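Long-range contacts in lipid II:glycine glycyltransferase (Staphylococcus aureus, PDB 6SNR), which probably attaches the first glycine of the pentaglycine interpeptide bridge to the lysine of lipid II, taking it from glycyl-tRNA(Gly) during peptidoglycan synthesis: residues A55-K60 / T68-S73; R41-G46 / D91-I96; Q244-L249 / K283-K288; D234-I239 / A293-H298. All blocks are in the same frame, centred on the assembly; numbering follows the deposited sequence.

Interaction 1: residues A55-K60 / T68-S73; sequences AQLLFK and TLCYIS
Leu58 and Tyr71 form a hydrogen-bonded pair in the antiparallel beta hairpin made by strands 50-61 and 68-78, inside the first mixed sheet of the chain. Tyr71 N reaches Leu58 O at 2.7 Å in a nearly linear bond (178°) lying in the carbonyl plane. The return bond, Leu58 N to Tyr71 O, is 2.9 Å long, and its donor stands 39° out of the plane of the Tyr71 carbonyl. Lys60 and Leu69 make a second such pair. Past Leu58 the direct ladder gives way to a water: it lies within hydrogen-bonding distance of Gln56 O and Tyr71 O and accepts from Ser73 N at 2.8 Å.

Between the two bonded pairs, Phe59 faces Cys70. With SG anti to the backbone N (chi1 180°), the sulfur lies obliquely to the ring, 4.3 Å from SG to the Phe59 centroid, while Cys70 CB touches Phe59 CE1 at 3.5 Å. Next along this face, Leu57 and Ile72 run side by side, CD1 to CD1 3.8 Å. Thr68 OG1, at the edge of the Phe59 ring, bonds to Glu100 O. The hairpin thus carries a sulfur-aromatic and aliphatic layer on one face, while backbone bonds, and a water beyond Leu58, link polar groups of the two strands.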
loop_
_atom_site.group_PDB
_atom_site.type_symbol
_atom_site.label_atom_id
_atom_site.label_comp_id
_atom_site.label_asym_id
_atom_site.label_seq_id
_atom_site.Cartn_x
_atom_site.Cartn_y
_atom_site.Cartn_z
ATOM N N ALA A 55 9.594 20.268 7.028
ATOM C CA ALA A 55 9.261 20.045 5.628
ATOM C C ALA A 55 10.498 19.648 4.857
ATOM O O ALA A 55 11.610 20.121 5.117
ATOM C CB ALA A 55 8.580 21.282 5.038
ATOM N N GLN A 56 10.319 18.727 3.932
ATOM C CA GLN A 56 11.294 18.330 2.989
ATOM C C GLN A 56 10.895 18.868 1.606
ATOM O O GLN A 56 9.813 18.597 1.098
ATOM C CB GLN A 56 11.356 16.807 2.928
ATOM C CG GLN A 56 12.356 16.309 1.980
ATOM C CD GLN A 56 12.602 14.850 2.185
ATOM O OE1 GLN A 56 11.789 13.999 1.782
ATOM N NE2 GLN A 56 13.689 14.554 2.835
ATOM N N LEU A 57 11.752 19.692 1.051
ATOM C CA LEU A 57 11.548 20.374 -0.240
ATOM C C LEU A 57 12.285 19.651 -1.303
ATOM O O LEU A 57 13.502 19.367 -1.165
ATOM C CB LEU A 57 12.099 21.838 -0.142
ATOM C CG LEU A 57 11.362 22.880 0.687
ATOM C CD1 LEU A 57 11.018 22.526 2.102
ATOM C CD2 LEU A 57 12.196 24.178 0.649
ATOM N N LEU A 58 11.624 19.315 -2.409
ATOM C CA LEU A 58 12.267 18.716 -3.529
ATOM C C LEU A 58 12.291 19.743 -4.641
ATOM O O LEU A 58 11.271 20.332 -4.990
ATOM C CB LEU A 58 11.525 17.463 -4.031
ATOM C CG LEU A 58 11.564 16.312 -3.014
ATOM C CD1 LEU A 58 10.679 15.135 -3.466
ATOM C CD2 LEU A 58 12.983 15.841 -2.831
ATOM N N PHE A 59 13.454 19.894 -5.236
ATOM C CA PHE A 59 13.636 20.777 -6.408
ATOM C C PHE A 59 13.990 20.046 -7.679
ATOM O O PHE A 59 14.794 19.092 -7.669
ATOM C CB PHE A 59 14.808 21.785 -6.094
ATOM C CG PHE A 59 14.481 22.762 -5.041
ATOM C CD1 PHE A 59 13.920 23.980 -5.319
ATOM C CD2 PHE A 59 14.780 22.513 -3.708
ATOM C CE1 PHE A 59 13.617 24.878 -4.329
ATOM C CE2 PHE A 59 14.463 23.397 -2.723
ATOM C CZ PHE A 59 13.878 24.608 -3.002
ATOM N N LYS A 60 13.482 20.562 -8.819
ATOM C CA LYS A 60 13.841 19.998 -10.099
ATOM C C LYS A 60 13.815 21.119 -11.121
ATOM O O LYS A 60 12.901 21.908 -11.130
ATOM C CB LYS A 60 12.924 18.875 -10.542
ATOM C CG LYS A 60 13.370 18.135 -11.806
ATOM C CD LYS A 60 12.524 16.914 -12.078
ATOM C CE LYS A 60 12.791 16.321 -13.446
ATOM N NZ LYS A 60 12.079 15.011 -13.629
ATOM N N THR A 68 13.401 26.427 -11.311
ATOM C CA THR A 68 13.033 25.142 -10.746
ATOM C C THR A 68 11.583 25.187 -10.276
ATOM O O THR A 68 11.001 26.260 -10.095
ATOM C CB THR A 68 13.920 24.778 -9.520
ATOM O OG1 THR A 68 13.843 25.815 -8.548
ATOM C CG2 THR A 68 15.358 24.519 -9.912
ATOM N N LEU A 69 11.006 24.017 -10.031
ATOM C CA LEU A 69 9.852 23.855 -9.154
ATOM C C LEU A 69 10.330 23.438 -7.758
ATOM O O LEU A 69 11.207 22.591 -7.684
ATOM C CB LEU A 69 8.896 22.761 -9.666
ATOM C CG LEU A 69 7.652 22.470 -8.748
ATOM C CD1 LEU A 69 6.739 23.662 -8.505
ATOM C CD2 LEU A 69 6.848 21.260 -9.241
ATOM N N CYS A 70 9.792 24.068 -6.727
ATOM C CA CYS A 70 9.912 23.615 -5.328
ATOM C C CYS A 70 8.669 22.823 -4.981
ATOM O O CYS A 70 7.569 23.378 -4.865
ATOM C CB CYS A 70 10.070 24.800 -4.363
ATOM S SG CYS A 70 10.211 24.321 -2.626
ATOM N N TYR A 71 8.816 21.506 -4.786
ATOM C CA TYR A 71 7.663 20.679 -4.481
ATOM C C TYR A 71 7.842 20.028 -3.109
ATOM O O TYR A 71 8.799 19.248 -2.913
ATOM C CB TYR A 71 7.480 19.638 -5.575
ATOM C CG TYR A 71 6.322 18.666 -5.391
ATOM C CD1 TYR A 71 5.138 19.036 -4.754
ATOM C CD2 TYR A 71 6.482 17.334 -5.785
ATOM C CE1 TYR A 71 4.102 18.117 -4.539
ATOM C CE2 TYR A 71 5.449 16.407 -5.583
ATOM C CZ TYR A 71 4.267 16.819 -4.987
ATOM O OH TYR A 71 3.271 15.861 -4.759
ATOM N N ILE A 72 6.958 20.374 -2.206
ATOM C CA ILE A 72 6.935 19.865 -0.817
ATOM C C ILE A 72 5.897 18.759 -0.795
ATOM O O ILE A 72 4.748 18.971 -0.403
ATOM C CB ILE A 72 6.647 20.947 0.237
ATOM C CG1 ILE A 72 7.593 22.158 0.041
ATOM C CG2 ILE A 72 6.759 20.381 1.662
ATOM C CD1 ILE A 72 7.489 23.259 1.062
ATOM N N SER A 73 6.319 17.574 -1.232
ATOM C CA SER A 73 5.344 16.462 -1.542
ATOM C C SER A 73 4.787 15.870 -0.249
ATOM O O SER A 73 5.519 15.283 0.588
ATOM C CB SER A 73 6.024 15.361 -2.389
ATOM O OG SER A 73 7.243 14.850 -1.797
HETATM O O HOH W 1 9.148 17.316 -1.173
#

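Interaction 2: residues R41-G46 / D91-I96; sequences RRIAVG and DSAKEI
Ile43 of strand 39-47 and Ile96 of helix 83-99 meet where the helix lies against one face of the first mixed sheet. Helix 83-99 links strand 68-78 to its parallel neighbour 102-107, a beta-alpha-beta crossover, and on the way packs on strand 39-47; the local segments run at 152° to each other, their axes 8.9 Å apart at closest.

Aliphatic contacts carry most of the interface. The two isoleucines cross at a slant, and Ile43 CG2 presses on Ile96 CD1 at 3.4 Å, tighter than a usual carbon-carbon contact. Ile43 holds CG1 between its backbone N and carbonyl carbon (chi1 55°), which leaves CG2 to meet Ser92 CB at 3.8 Å and sends CD1 on to Ala93 CB at 4.1 Å. Leu57 and Ala55 of the adjoining strand touch Ile43 as well, and Phe59 touches Ile96, so the hydrophobic layer continues across the sheet.

A second kind of contact is that of a charged group with an alkyl chain. Arg41, bent at chi2 and chi3, folds its guanidinium against Ile96, whose CG2 lies over one face of the group, toward the rim, and Arg41 NH2 comes to 3.8 Å from Ile96 CD1.

The polar link is indirect. A water donates to Ala44 O at 2.9 Å and also hydrogen-bonds Ser92 OG, 2.6 Å from the water oxygen; Ser92 OG has a further, weak bond to Ala88 O.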
loop_
_atom_site.group_PDB
_atom_site.type_symbol
_atom_site.label_atom_id
_atom_site.label_comp_id
_atom_site.label_asym_id
_atom_site.label_seq_id
_atom_site.Cartn_x
_atom_site.Cartn_y
_atom_site.Cartn_z
ATOM N N ARG A 41 16.108 19.576 0.120
ATOM C CA ARG A 41 16.489 20.459 1.222
ATOM C C ARG A 41 15.471 20.299 2.300
ATOM O O ARG A 41 14.324 19.972 2.017
ATOM C CB ARG A 41 16.540 21.907 0.742
ATOM C CG ARG A 41 17.683 22.167 -0.230
ATOM C CD ARG A 41 19.083 22.149 0.416
ATOM N NE ARG A 41 19.118 23.120 1.464
ATOM C CZ ARG A 41 19.318 24.430 1.269
ATOM N NH1 ARG A 41 19.594 24.919 0.063
ATOM N NH2 ARG A 41 19.263 25.248 2.300
ATOM N N ARG A 42 15.861 20.485 3.552
ATOM C CA ARG A 42 14.957 20.422 4.687
ATOM C C ARG A 42 14.896 21.736 5.444
ATOM O O ARG A 42 15.874 22.514 5.466
ATOM C CB ARG A 42 15.334 19.257 5.662
ATOM C CG ARG A 42 15.100 17.859 5.091
ATOM C CD ARG A 42 15.091 16.845 6.222
ATOM N NE ARG A 42 16.485 16.578 6.700
ATOM C CZ ARG A 42 16.986 17.021 7.858
ATOM N NH1 ARG A 42 16.307 17.829 8.655
ATOM N NH2 ARG A 42 18.245 16.697 8.195
ATOM N N ILE A 43 13.774 21.941 6.109
ATOM C CA ILE A 43 13.519 23.043 7.062
ATOM C C ILE A 43 12.866 22.451 8.304
ATOM O O ILE A 43 12.180 21.429 8.258
ATOM C CB ILE A 43 12.642 24.180 6.503
ATOM C CG1 ILE A 43 11.276 23.679 5.955
ATOM C CG2 ILE A 43 13.376 24.862 5.356
ATOM C CD1 ILE A 43 10.316 24.757 5.421
ATOM N N ALA A 44 13.076 23.109 9.442
ATOM C CA ALA A 44 12.439 22.763 10.709
ATOM C C ALA A 44 12.290 24.030 11.495
ATOM O O ALA A 44 13.146 24.900 11.421
ATOM C CB ALA A 44 13.214 21.703 11.478
ATOM N N VAL A 45 11.180 24.153 12.196
ATOM C CA VAL A 45 10.899 25.292 13.089
ATOM C C VAL A 45 10.353 24.790 14.443
ATOM O O VAL A 45 9.779 23.696 14.563
ATOM C CB VAL A 45 9.886 26.254 12.439
ATOM C CG1 VAL A 45 10.360 26.789 11.096
ATOM C CG2 VAL A 45 8.524 25.592 12.326
ATOM N N GLY A 46 10.620 25.554 15.504
ATOM C CA GLY A 46 10.129 25.211 16.825
ATOM C C GLY A 46 10.453 26.272 17.874
ATOM O O GLY A 46 10.846 27.381 17.535
ATOM N N ASP A 91 8.144 31.103 5.573
ATOM C CA ASP A 91 9.280 32.019 5.568
ATOM C C ASP A 91 10.573 31.285 5.173
ATOM O O ASP A 91 11.300 31.709 4.254
ATOM C CB ASP A 91 9.454 32.688 6.932
ATOM C CG ASP A 91 8.443 33.836 7.219
ATOM O OD1 ASP A 91 7.680 34.309 6.328
ATOM O OD2 ASP A 91 8.446 34.284 8.388
ATOM N N SER A 92 10.830 30.152 5.836
ATOM C CA SER A 92 12.017 29.359 5.519
ATOM C C SER A 92 12.014 28.789 4.116
ATOM O O SER A 92 13.048 28.764 3.443
ATOM C CB SER A 92 12.242 28.242 6.551
ATOM O OG SER A 92 12.481 28.793 7.851
ATOM N N ALA A 93 10.864 28.267 3.664
ATOM C CA ALA A 93 10.794 27.734 2.316
ATOM C C ALA A 93 11.009 28.785 1.249
ATOM O O ALA A 93 11.666 28.524 0.289
ATOM C CB ALA A 93 9.476 26.970 2.016
ATOM N N LYS A 94 10.488 29.986 1.478
ATOM C CA LYS A 94 10.662 31.076 0.518
ATOM C C LYS A 94 12.130 31.453 0.393
ATOM O O LYS A 94 12.611 31.650 -0.665
ATOM C CB LYS A 94 9.861 32.298 0.951
ATOM C CG LYS A 94 8.375 32.220 0.655
ATOM C CD LYS A 94 7.586 33.283 1.381
ATOM C CE LYS A 94 8.064 34.661 0.946
ATOM N NZ LYS A 94 7.019 35.625 1.294
ATOM N N GLU A 95 12.845 31.495 1.514
ATOM C CA GLU A 95 14.296 31.782 1.451
ATOM C C GLU A 95 15.063 30.789 0.547
ATOM O O GLU A 95 15.878 31.129 -0.334
ATOM C CB GLU A 95 14.910 31.747 2.854
ATOM C CG GLU A 95 14.435 32.765 3.853
ATOM C CD GLU A 95 15.372 32.924 5.054
ATOM O OE1 GLU A 95 16.480 32.328 5.068
ATOM O OE2 GLU A 95 14.984 33.665 5.984
ATOM N N ILE A 96 14.827 29.494 0.779
ATOM C CA ILE A 96 15.516 28.478 0.026
ATOM C C ILE A 96 15.083 28.514 -1.450
ATOM O O ILE A 96 15.883 28.456 -2.367
ATOM C CB ILE A 96 15.241 27.105 0.659
ATOM C CG1 ILE A 96 15.820 27.035 2.051
ATOM C CG2 ILE A 96 15.796 25.984 -0.199
ATOM C CD1 ILE A 96 15.480 25.762 2.795
HETATM O O HOH W 2 13.496 26.747 9.175
#

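Interaction 3: residues Q244-L249 / K283-K288; sequences QELNEL and KNEDLK
Leu246 and Asn284 pass alongside each other, headed opposite ways, and their CA atoms are the nearest pair across the two segments, 7.1 Å apart. The leucine does not leave its backbone straight at the other helix, but its end comes nearer, and CD2 lands on Asn284 CB at 3.6 Å. Its other methyl, CD1, rests 3.7 Å from Glu285 OE1, the two side chains crossing at about a right angle. Glu285 gets there by a bend at chi2 (82°), which lifts the carboxylate alongside its helix; OE2 is then held in a salt bridge with Arg289.

These residues sit on helices 235-262 and 267-297, which form a long antiparallel helical hairpin, the coiled-coil arm familiar from Fem ligases. The local segments run at 165° to one another, with axes 10.5 Å apart, and the touching residues are mostly part-exposed.

Asn284 is met at its amide by two further residues. Leu249 comes across it roughly perpendicularly, CD1 to ND2 3.7 Å, and itself packs on Ala277 and Ile281. Glu245, extended beyond CG, brings its carboxylate to the amide with the two planes 84° apart. Here Glu245 OE1 and Asn284 OD1 stand 3.4 Å from each other, two acceptors that cannot bond directly, while Asn284 ND2 gives a weak hydrogen bond to Lys280 O in its own helix.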
loop_
_atom_site.group_PDB
_atom_site.type_symbol
_atom_site.label_atom_id
_atom_site.label_comp_id
_atom_site.label_asym_id
_atom_site.label_seq_id
_atom_site.Cartn_x
_atom_site.Cartn_y
_atom_site.Cartn_z
ATOM N N GLN A 244 -1.489 -35.885 5.417
ATOM C CA GLN A 244 -2.034 -35.758 6.759
ATOM C C GLN A 244 -3.549 -35.908 6.746
ATOM O O GLN A 244 -4.089 -36.593 7.597
ATOM C CB GLN A 244 -1.602 -34.429 7.434
ATOM C CG GLN A 244 -2.301 -34.130 8.763
ATOM C CD GLN A 244 -1.743 -34.916 9.939
ATOM O OE1 GLN A 244 -0.625 -34.667 10.384
ATOM N NE2 GLN A 244 -2.528 -35.859 10.460
ATOM N N GLU A 245 -4.226 -35.286 5.780
ATOM C CA GLU A 245 -5.688 -35.396 5.641
ATOM C C GLU A 245 -6.068 -36.852 5.403
ATOM O O GLU A 245 -7.036 -37.331 5.997
ATOM C CB GLU A 245 -6.241 -34.495 4.515
ATOM C CG GLU A 245 -6.259 -32.998 4.863
ATOM C CD GLU A 245 -6.732 -32.086 3.725
ATOM O OE1 GLU A 245 -7.470 -32.555 2.833
ATOM O OE2 GLU A 245 -6.376 -30.873 3.728
ATOM N N LEU A 246 -5.299 -37.557 4.576
ATOM C CA LEU A 246 -5.570 -38.999 4.342
ATOM C C LEU A 246 -5.458 -39.794 5.637
ATOM O O LEU A 246 -6.277 -40.656 5.915
ATOM C CB LEU A 246 -4.625 -39.581 3.312
ATOM C CG LEU A 246 -4.857 -39.084 1.878
ATOM C CD1 LEU A 246 -3.682 -39.440 0.983
ATOM C CD2 LEU A 246 -6.186 -39.620 1.338
ATOM N N ASN A 247 -4.452 -39.489 6.445
ATOM C CA ASN A 247 -4.320 -40.176 7.738
ATOM C C ASN A 247 -5.502 -39.892 8.632
ATOM O O ASN A 247 -6.048 -40.814 9.245
ATOM C CB ASN A 247 -3.001 -39.820 8.433
ATOM C CG ASN A 247 -1.789 -40.260 7.631
ATOM O OD1 ASN A 247 -1.858 -41.192 6.832
ATOM N ND2 ASN A 247 -0.660 -39.588 7.848
ATOM N N GLU A 248 -5.932 -38.630 8.688
ATOM C CA GLU A 248 -7.070 -38.257 9.523
ATOM C C GLU A 248 -8.368 -38.938 9.031
ATOM O O GLU A 248 -9.190 -39.356 9.841
ATOM C CB GLU A 248 -7.225 -36.732 9.572
ATOM C CG GLU A 248 -6.080 -36.047 10.320
ATOM C CD GLU A 248 -6.085 -34.532 10.230
ATOM O OE1 GLU A 248 -6.831 -33.947 9.411
ATOM O OE2 GLU A 248 -5.279 -33.916 10.959
ATOM N N LEU A 249 -8.539 -39.066 7.708
ATOM C CA LEU A 249 -9.760 -39.679 7.174
ATOM C C LEU A 249 -9.800 -41.191 7.489
ATOM O O LEU A 249 -10.856 -41.733 7.823
ATOM C CB LEU A 249 -9.859 -39.439 5.659
ATOM C CG LEU A 249 -10.270 -38.009 5.307
ATOM C CD1 LEU A 249 -9.851 -37.684 3.879
ATOM C CD2 LEU A 249 -11.764 -37.826 5.477
ATOM N N LYS A 283 -10.748 -38.692 -3.630
ATOM C CA LYS A 283 -10.530 -37.354 -4.183
ATOM C C LYS A 283 -9.175 -36.804 -3.789
ATOM O O LYS A 283 -8.477 -36.178 -4.583
ATOM C CB LYS A 283 -11.630 -36.400 -3.735
ATOM C CG LYS A 283 -12.958 -36.640 -4.443
ATOM C CD LYS A 283 -14.023 -35.661 -3.974
ATOM C CE LYS A 283 -15.294 -35.797 -4.779
ATOM N NZ LYS A 283 -15.232 -34.866 -5.940
ATOM N N ASN A 284 -8.812 -37.004 -2.534
ATOM C CA ASN A 284 -7.486 -36.590 -2.084
ATOM C C ASN A 284 -6.364 -37.283 -2.806
ATOM O O ASN A 284 -5.322 -36.692 -3.148
ATOM C CB ASN A 284 -7.370 -36.773 -0.569
ATOM C CG ASN A 284 -7.865 -35.557 0.186
ATOM O OD1 ASN A 284 -7.258 -34.501 0.074
ATOM N ND2 ASN A 284 -8.942 -35.691 0.945
ATOM N N GLU A 285 -6.567 -38.576 -3.117
ATOM C CA GLU A 285 -5.544 -39.263 -3.879
ATOM C C GLU A 285 -5.372 -38.710 -5.317
ATOM O O GLU A 285 -4.256 -38.617 -5.826
ATOM C CB GLU A 285 -5.754 -40.798 -3.824
ATOM C CG GLU A 285 -4.525 -41.543 -4.353
ATOM C CD GLU A 285 -3.387 -41.720 -3.349
ATOM O OE1 GLU A 285 -3.517 -41.281 -2.184
ATOM O OE2 GLU A 285 -2.327 -42.272 -3.740
ATOM N N ASP A 286 -6.479 -38.349 -5.945
ATOM C CA ASP A 286 -6.477 -37.752 -7.253
ATOM C C ASP A 286 -5.720 -36.411 -7.175
ATOM O O ASP A 286 -4.911 -36.097 -8.051
ATOM C CB ASP A 286 -7.888 -37.463 -7.748
ATOM C CG ASP A 286 -8.672 -38.718 -8.130
ATOM O OD1 ASP A 286 -8.071 -39.775 -8.377
ATOM O OD2 ASP A 286 -9.902 -38.587 -8.211
ATOM N N LEU A 287 -5.975 -35.655 -6.120
ATOM C CA LEU A 287 -5.277 -34.353 -5.947
ATOM C C LEU A 287 -3.778 -34.550 -5.767
ATOM O O LEU A 287 -2.977 -33.787 -6.287
ATOM C CB LEU A 287 -5.839 -33.594 -4.745
ATOM C CG LEU A 287 -5.182 -32.265 -4.346
ATOM C CD1 LEU A 287 -5.236 -31.331 -5.532
ATOM C CD2 LEU A 287 -5.926 -31.703 -3.150
ATOM N N LYS A 288 -3.389 -35.576 -5.027
ATOM C CA LYS A 288 -1.987 -35.877 -4.801
ATOM C C LYS A 288 -1.299 -36.105 -6.146
ATOM O O LYS A 288 -0.235 -35.544 -6.419
ATOM C CB LYS A 288 -1.832 -37.093 -3.895
ATOM C CG LYS A 288 -0.413 -37.419 -3.529
ATOM C CD LYS A 288 -0.370 -38.303 -2.279
ATOM C CE LYS A 288 0.988 -38.984 -2.155
ATOM N NZ LYS A 288 1.023 -39.880 -0.977
#

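Interaction 4: residues D234-I239 / A293-H298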
loop_
_atom_site.group_PDB
_atom_site.type_symbol
_atom_site.label_atom_id
_atom_site.label_comp_id
_atom_site.label_asym_id
_atom_site.label_seq_id
_atom_site.Cartn_x
_atom_site.Cartn_y
_atom_site.Cartn_z
ATOM N N ASP A 234 3.222 -24.165 -3.344
ATOM C CA ASP A 234 4.313 -25.131 -3.231
ATOM C C ASP A 234 3.736 -26.546 -3.214
ATOM O O ASP A 234 3.111 -26.939 -2.228
ATOM C CB ASP A 234 5.124 -24.957 -1.962
ATOM C CG ASP A 234 6.401 -25.768 -2.001
ATOM O OD1 ASP A 234 7.294 -25.429 -2.813
ATOM O OD2 ASP A 234 6.503 -26.777 -1.279
ATOM N N PRO A 235 3.975 -27.300 -4.283
ATOM C CA PRO A 235 3.408 -28.669 -4.350
ATOM C C PRO A 235 3.831 -29.595 -3.232
ATOM O O PRO A 235 3.000 -30.345 -2.736
ATOM C CB PRO A 235 3.950 -29.203 -5.667
ATOM C CG PRO A 235 4.187 -28.012 -6.503
ATOM C CD PRO A 235 4.570 -26.894 -5.563
ATOM N N LYS A 236 5.105 -29.589 -2.831
ATOM C CA LYS A 236 5.546 -30.478 -1.742
ATOM C C LYS A 236 4.822 -30.223 -0.440
ATOM O O LYS A 236 4.417 -31.162 0.259
ATOM C CB LYS A 236 7.039 -30.328 -1.467
ATOM C CG LYS A 236 7.927 -31.083 -2.413
ATOM C CD LYS A 236 9.363 -31.094 -1.912
ATOM C CE LYS A 236 10.328 -31.619 -2.965
ATOM N NZ LYS A 236 10.258 -30.869 -4.258
ATOM N N GLU A 237 4.677 -28.947 -0.079
ATOM C CA GLU A 237 4.000 -28.621 1.151
ATOM C C GLU A 237 2.559 -29.128 1.103
ATOM O O GLU A 237 2.055 -29.679 2.081
ATOM C CB GLU A 237 3.989 -27.109 1.404
ATOM C CG GLU A 237 5.336 -26.486 1.772
ATOM C CD GLU A 237 5.171 -25.063 2.308
ATOM O OE1 GLU A 237 4.186 -24.388 1.943
ATOM O OE2 GLU A 237 6.007 -24.620 3.111
ATOM N N ASN A 238 1.915 -28.941 -0.038
ATOM C CA ASN A 238 0.495 -29.281 -0.170
ATOM C C ASN A 238 0.282 -30.778 -0.173
ATOM O O ASN A 238 -0.698 -31.246 0.413
ATOM C CB ASN A 238 -0.119 -28.659 -1.390
ATOM C CG ASN A 238 -0.226 -27.151 -1.278
ATOM O OD1 ASN A 238 0.466 -26.522 -0.466
ATOM N ND2 ASN A 238 -1.106 -26.579 -2.057
ATOM N N ILE A 239 1.212 -31.493 -0.792
ATOM C CA ILE A 239 1.240 -32.978 -0.748
ATOM C C ILE A 239 1.344 -33.472 0.709
ATOM O O ILE A 239 0.614 -34.365 1.135
ATOM C CB ILE A 239 2.361 -33.563 -1.660
ATOM C CG1 ILE A 239 2.008 -33.292 -3.141
ATOM C CG2 ILE A 239 2.578 -35.063 -1.358
ATOM C CD1 ILE A 239 3.091 -33.529 -4.180
ATOM N N ALA A 293 2.323 -33.869 -10.482
ATOM C CA ALA A 293 2.503 -33.383 -11.850
ATOM C C ALA A 293 3.042 -31.968 -11.776
ATOM O O ALA A 293 4.018 -31.630 -12.420
ATOM C CB ALA A 293 1.187 -33.412 -12.630
ATOM N N LEU A 294 2.431 -31.173 -10.915
ATOM C CA LEU A 294 2.902 -29.793 -10.722
ATOM C C LEU A 294 4.299 -29.735 -10.145
ATOM O O LEU A 294 5.105 -28.883 -10.535
ATOM C CB LEU A 294 1.941 -29.020 -9.846
ATOM C CG LEU A 294 2.250 -27.535 -9.712
ATOM C CD1 LEU A 294 2.143 -26.839 -11.053
ATOM C CD2 LEU A 294 1.292 -26.931 -8.690
ATOM N N GLU A 295 4.603 -30.602 -9.198
ATOM C CA GLU A 295 5.916 -30.647 -8.630
ATOM C C GLU A 295 6.977 -30.927 -9.696
ATOM O O GLU A 295 8.067 -30.363 -9.634
ATOM C CB GLU A 295 5.971 -31.677 -7.521
ATOM C CG GLU A 295 7.221 -31.596 -6.671
ATOM C CD GLU A 295 7.273 -32.700 -5.624
ATOM O OE1 GLU A 295 6.477 -33.677 -5.702
ATOM O OE2 GLU A 295 8.127 -32.602 -4.735
ATOM N N LYS A 296 6.655 -31.778 -10.677
ATOM C CA LYS A 296 7.613 -32.098 -11.752
ATOM C C LYS A 296 7.949 -30.859 -12.601
ATOM O O LYS A 296 9.101 -30.648 -12.984
ATOM C CB LYS A 296 7.068 -33.223 -12.655
ATOM N N GLU A 297 6.932 -30.054 -12.884
ATOM C CA GLU A 297 7.096 -28.764 -13.550
ATOM C C GLU A 297 7.810 -27.744 -12.663
ATOM O O GLU A 297 8.799 -27.130 -13.074
ATOM C CB GLU A 297 5.737 -28.198 -13.970
ATOM C CG GLU A 297 5.226 -28.700 -15.311
ATOM C CD GLU A 297 6.038 -28.158 -16.474
ATOM O OE1 GLU A 297 6.046 -26.920 -16.682
ATOM O OE2 GLU A 297 6.677 -28.971 -17.175
ATOM N N HIS A 298 7.312 -27.558 -11.450
ATOM C CA HIS A 298 7.852 -26.533 -10.562
ATOM C C HIS A 298 8.311 -27.123 -9.229
ATOM O O HIS A 298 7.601 -27.015 -8.234
ATOM C CB HIS A 298 6.786 -25.464 -10.344
ATOM C CG HIS A 298 6.379 -24.758 -11.598
ATOM N ND1 HIS A 298 5.212 -25.048 -12.271
ATOM C CD2 HIS A 298 6.983 -23.773 -12.304
ATOM C CE1 HIS A 298 5.111 -24.272 -13.336
ATOM N NE2 HIS A 298 6.169 -23.484 -13.375
#
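Pro235 packs on Glu295 and Leu294 at the base of the antiparallel helical hairpin, where helix 235-262 starts and helix 267-297 ends. With no N-H to satisfy at this first turn, the proline offers only carbon to the partner helix: Pro235 CB touches Glu295 CB at 3.7 Å, and Pro235 CG meets Leu294 CG at 3.8 Å, the two side chains crossing at about a right angle.

As modelled, Lys236 NZ donates to Glu295 OE2 at 2.8 Å in a salt bridge, but the detail is doubtful, because OE2 is placed too close to the lysine chain. A weak second bond takes NZ to Pro299 O. The other carboxylate oxygen, Glu295 OE1, meets carbon: Ile239 CD1 lies 3.7 Å away.

At the helix start, Asp234 is the N-cap, and its OD2 accepts from Glu237 N at 3.1 Å, on the anti side and 22° out of the carboxylate plane. Asn238 N bonds to Asp234 O, and Asn238 ND2 reaches Gly178 O. At the opposing helix end, His298 N still donates to Leu294 O, 2.7 Å away.

Overall arrangement
The four contacts fall into two pairs on opposite sides of the chain's centre. Interactions 1 and 2 have centres about 11 Å apart and share the first mixed sheet, in which strands 39-47 and 50-61 are neighbours joined by backbone bonds; interaction 1 is nested in the loop that interaction 2 closes. Interactions 3 and 4, centres about 15 Å apart, both use helices 235-262 and 267-297, and interaction 3 is likewise nested within interaction 4. The second pair follows the first along the chain. About 61 Å separates the centres of interactions 1 and 3. The first pair lies in a layer of sheet and helix, the second along the projecting helical hairpin.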